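Local coordinates for histidine acid phosphatase (Bifidobacterium longum subsp. infantis, PDB 6RXD), which probably removes phosphate from inositol phosphates such as phytate, and from 2,3-bisphosphoglycerate, as a histidine acid phosphatase of the MINPP group, at residues Q447-A452 with I467-Y472; T187-K192 with F397-T402. All blocks are in the same frame, centred on the assembly; numbering follows the deposited sequence.

Overall arrangement
Both contacts reach one mixed sheet of the histidine phosphatase fold. Their centres lie about 22 Å apart, and their nearest atoms about 9 Å, so they do not touch. Contact 2 comes first in the chain and is closed before contact 1 begins. It sits where strand 391-398 ends and helix 400-410 starts. Contact 1 pairs strands 445-453 and 467-472. Strand 34-44 lies between 391-398 and 445-453 and pairs with both. Helix 372-386 touches side chains of both contacts. The two are thus parts of one core: contact 1 extends the sheet away from strand 34-44, and contact 2 lies at the junction of strand 391-398 with helix 400-410.

Contact 1: Q447-A452 with I467-Y472; sequences QWDVYA and IVRMLY
D449 and R469 face each other in a hydrogen-bonded pair of antiparallel strands, and their side chains run side by side. The arginine chain bends at chi2 and chi3, which turns the guanidinium back to the aspartate. Two nitrogens then meet one oxygen: R469 NE lies 3.0 Å from D449 OD2, and R469 NH2 3.1 Å from the same D449 OD2. OD2 is met on its anti side, and the two donors approach from opposite faces of the carboxylate. It lies near the guanidinium plane, but the two flat groups are turned 79° apart. D449 OD1 is taken by R118, T39 and N119. R469 NH1 reaches E476 and the backbone of S28.

The other face of the sheet is apolar. W448 and M470 form a non-hydrogen-bonded pair. The M470 chain is extended through chi1 (169°) and chi2 (163°), placing the sulfur at the indole edge. W448 NE1 gives a weak bond to M470 SD at 3.4 Å, a Met-aromatic contact at the ring edge, near its plane. W448 CD1 also touches M470 CB at 3.7 Å. V468 CG1 meets W448 CB at 4.0 Å, oblique to the ring. V468 CG2 lies alongside V450 CG2. Helix 372-386 covers this face, and F378 meets W448 edge-to-face.

Six backbone hydrogen bonds zip the strands together, from Q447 with L471 to Y451 with I467. On the D449 and R469 face, Y451 CB rests on I467 CG1.

The two faces thus differ in chemistry. One packs apolar side chains against helix 372-386. The other sets alternating charges, R118, D449, R469 and E476, among Y451, I467 and L471, and each carboxylate or guanidinium probably offsets its neighbour's charge.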
loop_
_atom_site.group_PDB
_atom_site.type_symbol
_atom_site.label_atom_id
_atom_site.label_comp_id
_atom_site.label_asym_id
_atom_site.label_seq_id
_atom_site.Cartn_x
_atom_site.Cartn_y
_atom_site.Cartn_z
ATOM N N GLN A 447 -3.016 -13.143 2.224
ATOM C CA GLN A 447 -4.117 -14.091 2.055
ATOM C C GLN A 447 -3.889 -15.301 2.957
ATOM O O GLN A 447 -2.752 -15.766 3.107
ATOM C CB GLN A 447 -4.206 -14.536 0.593
ATOM C CG GLN A 447 -4.468 -13.383 -0.388
ATOM C CD GLN A 447 -4.726 -13.863 -1.792
ATOM O OE1 GLN A 447 -5.461 -14.830 -2.007
ATOM N NE2 GLN A 447 -4.124 -13.187 -2.762
ATOM N N TRP A 448 -4.953 -15.808 3.571
ATOM C CA TRP A 448 -4.841 -17.041 4.351
ATOM C C TRP A 448 -5.784 -18.063 3.762
ATOM O O TRP A 448 -6.941 -17.733 3.463
ATOM C CB TRP A 448 -5.267 -16.828 5.805
ATOM C CG TRP A 448 -4.344 -16.005 6.659
ATOM C CD1 TRP A 448 -3.186 -15.386 6.283
ATOM C CD2 TRP A 448 -4.531 -15.709 8.044
ATOM N NE1 TRP A 448 -2.642 -14.718 7.361
ATOM C CE2 TRP A 448 -3.451 -14.904 8.452
ATOM C CE3 TRP A 448 -5.509 -16.059 8.980
ATOM C CZ2 TRP A 448 -3.322 -14.428 9.765
ATOM C CZ3 TRP A 448 -5.387 -15.587 10.283
ATOM C CH2 TRP A 448 -4.294 -14.787 10.661
ATOM N N ASP A 449 -5.307 -19.301 3.634
ATOM C CA ASP A 449 -6.161 -20.424 3.249
ATOM C C ASP A 449 -6.384 -21.323 4.452
ATOM O O ASP A 449 -5.448 -21.585 5.206
ATOM C CB ASP A 449 -5.500 -21.246 2.145
ATOM C CG ASP A 449 -5.266 -20.449 0.883
ATOM O OD1 ASP A 449 -6.085 -19.565 0.573
ATOM O OD2 ASP A 449 -4.252 -20.697 0.202
ATOM N N VAL A 450 -7.615 -21.810 4.621
ATOM C CA VAL A 450 -7.935 -22.651 5.767
ATOM C C VAL A 450 -8.532 -23.964 5.300
ATOM O O VAL A 450 -9.492 -23.977 4.526
ATOM C CB VAL A 450 -8.934 -21.957 6.721
ATOM C CG1 VAL A 450 -9.180 -22.816 7.967
ATOM C CG2 VAL A 450 -8.418 -20.585 7.119
ATOM N N TYR A 451 -7.947 -25.064 5.759
ATOM C CA TYR A 451 -8.426 -26.390 5.402
ATOM C C TYR A 451 -8.833 -27.131 6.670
ATOM O O TYR A 451 -8.445 -26.747 7.778
ATOM C CB TYR A 451 -7.324 -27.184 4.699
ATOM C CG TYR A 451 -7.075 -26.877 3.231
ATOM C CD1 TYR A 451 -6.940 -27.909 2.315
ATOM C CD2 TYR A 451 -6.958 -25.573 2.762
ATOM C CE1 TYR A 451 -6.681 -27.659 0.978
ATOM C CE2 TYR A 451 -6.704 -25.315 1.413
ATOM C CZ TYR A 451 -6.565 -26.360 0.537
ATOM O OH TYR A 451 -6.310 -26.117 -0.796
ATOM N N ALA A 452 -9.616 -28.196 6.519
ATOM C CA ALA A 452 -10.038 -28.973 7.680
ATOM C C ALA A 452 -10.115 -30.438 7.325
ATOM O O ALA A 452 -10.349 -30.792 6.166
ATOM C CB ALA A 452 -11.393 -28.482 8.200
ATOM N N ILE A 467 -6.553 -25.962 9.829
ATOM C CA ILE A 467 -5.171 -25.555 9.603
ATOM C C ILE A 467 -5.110 -24.416 8.594
ATOM O O ILE A 467 -6.010 -24.247 7.770
ATOM C CB ILE A 467 -4.300 -26.736 9.140
ATOM C CG1 ILE A 467 -4.845 -27.336 7.843
ATOM C CG2 ILE A 467 -4.217 -27.803 10.247
ATOM C CD1 ILE A 467 -3.903 -28.362 7.220
ATOM N N VAL A 468 -4.054 -23.611 8.682
ATOM C CA VAL A 468 -4.019 -22.354 7.955
ATOM C C VAL A 468 -2.658 -22.156 7.303
ATOM O O VAL A 468 -1.633 -22.494 7.896
ATOM C CB VAL A 468 -4.260 -21.175 8.937
ATOM C CG1 VAL A 468 -4.321 -19.824 8.207
ATOM C CG2 VAL A 468 -5.549 -21.383 9.768
ATOM N N ARG A 469 -2.650 -21.573 6.106
ATOM C CA ARG A 469 -1.418 -21.294 5.366
ATOM C C ARG A 469 -1.494 -19.864 4.840
ATOM O O ARG A 469 -2.554 -19.436 4.404
ATOM C CB ARG A 469 -1.308 -22.290 4.197
ATOM C CG ARG A 469 -0.159 -22.077 3.229
ATOM C CD ARG A 469 -0.547 -21.191 2.027
ATOM N NE ARG A 469 -1.619 -21.720 1.175
ATOM C CZ ARG A 469 -1.488 -22.758 0.347
ATOM N NH1 ARG A 469 -0.344 -23.419 0.288
ATOM N NH2 ARG A 469 -2.511 -23.153 -0.404
ATOM N N MET A 470 -0.378 -19.132 4.877
ATOM C CA MET A 470 -0.361 -17.727 4.449
ATOM C C MET A 470 0.439 -17.472 3.168
ATOM O O MET A 470 1.500 -18.082 2.952
ATOM C CB MET A 470 0.197 -16.834 5.574
ATOM C CG MET A 470 0.509 -15.382 5.143
ATOM S SD MET A 470 0.674 -14.257 6.546
ATOM C CE MET A 470 1.845 -15.175 7.573
ATOM N N LEU A 471 -0.093 -16.581 2.325
ATOM C CA LEU A 471 0.640 -15.974 1.207
ATOM C C LEU A 471 0.759 -14.479 1.466
ATOM O O LEU A 471 -0.206 -13.851 1.888
ATOM C CB LEU A 471 -0.102 -16.178 -0.122
ATOM C CG LEU A 471 -0.526 -17.563 -0.618
ATOM C CD1 LEU A 471 -0.902 -17.488 -2.107
ATOM C CD2 LEU A 471 0.521 -18.614 -0.396
ATOM N N TYR A 472 1.936 -13.904 1.215
ATOM C CA TYR A 472 2.173 -12.473 1.385
ATOM C C TYR A 472 2.676 -11.987 0.033
ATOM O O TYR A 472 3.714 -12.460 -0.462
ATOM C CB TYR A 472 3.245 -12.266 2.452
ATOM C CG TYR A 472 3.595 -10.829 2.809
ATOM C CD1 TYR A 472 2.702 -9.778 2.619
ATOM C CD2 TYR A 472 4.842 -10.538 3.341
ATOM C CE1 TYR A 472 3.052 -8.460 2.970
ATOM C CE2 TYR A 472 5.205 -9.248 3.689
ATOM C CZ TYR A 472 4.314 -8.215 3.508
ATOM O OH TYR A 472 4.696 -6.949 3.890
#

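Contact 2: T187-K192 with F397-T402; sequences TLYFHK and FAHAET
H191 has CG between its backbone N and carbonyl carbon (chi1 60°), which lays the imidazole flat against E401. E401 CB sits over the middle of that face, 3.5 Å from H191 NE2, as a CH-pi contact. In T402, chi1 of -44° sets OG1 beside the backbone N and leaves CG2 anti to it, and this methyl meets F190 CE2 at 3.6 Å. Within 397-402, T402 OG1 accepts from H399 N at 3.3 Å. A water joins the segments: it lies 2.9 Å from H191 ND1 and equally close to T402 OG1, above the centre of the F190 ring.

H399, A400 and E401 spell the HAE motif of the MINPP phosphatases, which stands where many relatives carry HD. In this family the motif belongs to the active site. H399 is the N-cap of helix 400-410, just beyond strand 391-398.

The Y189 and H399 rings form an offset edge-to-face pair, the tyrosine giving the edge, planes 80° apart, with Y189 CD2 at 3.7 Å from H399 CD2. Within the type I turn 189-192, H191 CE1 lies over one face of the Y189 ring. H399 NE2 bonds to S138, and E401 OE1 pairs with K357. L188 CB packs on A398 CB at 3.9 Å.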
loop_
_atom_site.group_PDB
_atom_site.type_symbol
_atom_site.label_atom_id
_atom_site.label_comp_id
_atom_site.label_asym_id
_atom_site.label_seq_id
_atom_site.Cartn_x
_atom_site.Cartn_y
_atom_site.Cartn_z
ATOM N N THR A 187 -11.990 -2.245 10.678
ATOM C CA THR A 187 -10.912 -3.190 10.382
ATOM C C THR A 187 -10.047 -2.743 9.213
ATOM O O THR A 187 -8.946 -3.248 9.041
ATOM C CB THR A 187 -11.440 -4.600 10.074
ATOM O OG1 THR A 187 -12.220 -4.562 8.879
ATOM C CG2 THR A 187 -12.290 -5.144 11.227
ATOM N N LEU A 188 -10.544 -1.809 8.406
ATOM C CA LEU A 188 -9.818 -1.395 7.214
ATOM C C LEU A 188 -9.476 0.098 7.178
ATOM O O LEU A 188 -8.932 0.590 6.191
ATOM C CB LEU A 188 -10.599 -1.785 5.956
ATOM C CG LEU A 188 -10.973 -3.275 5.861
ATOM C CD1 LEU A 188 -11.906 -3.521 4.676
ATOM C CD2 LEU A 188 -9.724 -4.140 5.727
ATOM N N TYR A 189 -9.796 0.808 8.253
ATOM C CA TYR A 189 -9.403 2.210 8.379
ATOM C C TYR A 189 -9.258 2.536 9.861
ATOM O O TYR A 189 -9.759 3.553 10.343
ATOM C CB TYR A 189 -10.447 3.114 7.723
ATOM C CG TYR A 189 -9.890 4.349 7.044
ATOM C CD1 TYR A 189 -10.000 5.607 7.638
ATOM C CD2 TYR A 189 -9.282 4.265 5.799
ATOM C CE1 TYR A 189 -9.509 6.739 7.006
ATOM C CE2 TYR A 189 -8.785 5.395 5.157
ATOM C CZ TYR A 189 -8.911 6.625 5.765
ATOM O OH TYR A 189 -8.416 7.741 5.137
ATOM N N PHE A 190 -8.556 1.659 10.579
ATOM C CA PHE A 190 -8.452 1.749 12.034
ATOM C C PHE A 190 -7.524 2.857 12.503
ATOM O O PHE A 190 -7.426 3.121 13.703
ATOM C CB PHE A 190 -7.991 0.401 12.626
ATOM C CG PHE A 190 -6.882 -0.265 11.846
ATOM C CD1 PHE A 190 -5.585 0.263 11.839
ATOM C CD2 PHE A 190 -7.136 -1.421 11.126
ATOM C CE1 PHE A 190 -4.564 -0.353 11.106
ATOM C CE2 PHE A 190 -6.124 -2.039 10.391
ATOM C CZ PHE A 190 -4.838 -1.504 10.387
ATOM N N HIS A 191 -6.853 3.513 11.561
ATOM C CA HIS A 191 -5.800 4.466 11.898
ATOM C C HIS A 191 -6.339 5.887 12.075
ATOM O O HIS A 191 -5.612 6.783 12.494
ATOM C CB HIS A 191 -4.691 4.429 10.838
ATOM C CG HIS A 191 -5.171 4.763 9.458
ATOM N ND1 HIS A 191 -5.996 3.932 8.734
ATOM C CD2 HIS A 191 -4.964 5.861 8.693
ATOM C CE1 HIS A 191 -6.264 4.499 7.564
ATOM N NE2 HIS A 191 -5.654 5.669 7.519
ATOM N N LYS A 192 -7.616 6.089 11.762
ATOM C CA LYS A 192 -8.215 7.430 11.860
ATOM C C LYS A 192 -9.599 7.389 12.445
ATOM O O LYS A 192 -10.332 6.420 12.258
ATOM C CB LYS A 192 -8.291 8.094 10.485
ATOM C CG LYS A 192 -6.988 8.702 10.031
ATOM C CD LYS A 192 -7.132 9.361 8.677
ATOM C CE LYS A 192 -5.819 9.992 8.243
ATOM N NZ LYS A 192 -5.802 10.265 6.779
ATOM N N PHE A 397 -10.353 -4.772 1.062
ATOM C CA PHE A 397 -9.578 -3.815 0.270
ATOM C C PHE A 397 -9.375 -2.527 1.039
ATOM O O PHE A 397 -10.328 -1.947 1.550
ATOM C CB PHE A 397 -10.275 -3.565 -1.074
ATOM C CG PHE A 397 -10.409 -4.814 -1.877
ATOM C CD1 PHE A 397 -9.425 -5.175 -2.782
ATOM C CD2 PHE A 397 -11.463 -5.696 -1.635
ATOM C CE1 PHE A 397 -9.506 -6.361 -3.482
ATOM C CE2 PHE A 397 -11.555 -6.890 -2.327
ATOM C CZ PHE A 397 -10.580 -7.230 -3.248
ATOM N N ALA A 398 -8.120 -2.098 1.145
ATOM C CA ALA A 398 -7.777 -1.018 2.057
ATOM C C ALA A 398 -6.534 -0.261 1.596
ATOM O O ALA A 398 -6.395 0.039 0.415
ATOM C CB ALA A 398 -7.605 -1.567 3.489
ATOM N N HIS A 399 -5.622 0.022 2.522
ATOM C CA HIS A 399 -4.598 1.049 2.303
ATOM C C HIS A 399 -3.218 0.687 2.817
ATOM O O HIS A 399 -3.055 -0.260 3.588
ATOM C CB HIS A 399 -5.060 2.338 2.991
ATOM C CG HIS A 399 -6.456 2.716 2.633
ATOM N ND1 HIS A 399 -6.747 3.559 1.584
ATOM C CD2 HIS A 399 -7.645 2.309 3.140
ATOM C CE1 HIS A 399 -8.062 3.667 1.468
ATOM N NE2 HIS A 399 -8.627 2.920 2.398
ATOM N N ALA A 400 -2.215 1.464 2.419
ATOM C CA ALA A 400 -0.883 1.280 2.988
ATOM C C ALA A 400 -0.926 1.479 4.490
ATOM O O ALA A 400 -0.183 0.834 5.238
ATOM C CB ALA A 400 0.101 2.248 2.357
ATOM N N GLU A 401 -1.798 2.382 4.933
ATOM C CA GLU A 401 -1.957 2.655 6.354
ATOM C C GLU A 401 -2.579 1.477 7.088
ATOM O O GLU A 401 -2.568 1.431 8.321
ATOM C CB GLU A 401 -2.819 3.910 6.563
ATOM C CG GLU A 401 -2.108 5.227 6.231
ATOM C CD GLU A 401 -1.948 5.483 4.731
ATOM O OE1 GLU A 401 -1.115 6.338 4.375
ATOM O OE2 GLU A 401 -2.650 4.853 3.905
ATOM N N THR A 402 -3.146 0.545 6.326
ATOM C CA THR A 402 -3.671 -0.700 6.883
ATOM C C THR A 402 -2.588 -1.767 6.866
ATOM O O THR A 402 -2.378 -2.475 7.850
ATOM C CB THR A 402 -4.888 -1.169 6.066
ATOM O OG1 THR A 402 -5.729 -0.040 5.804
ATOM C CG2 THR A 402 -5.697 -2.217 6.811
HETATM O O HOH W 1 -6.171 1.054 8.417
#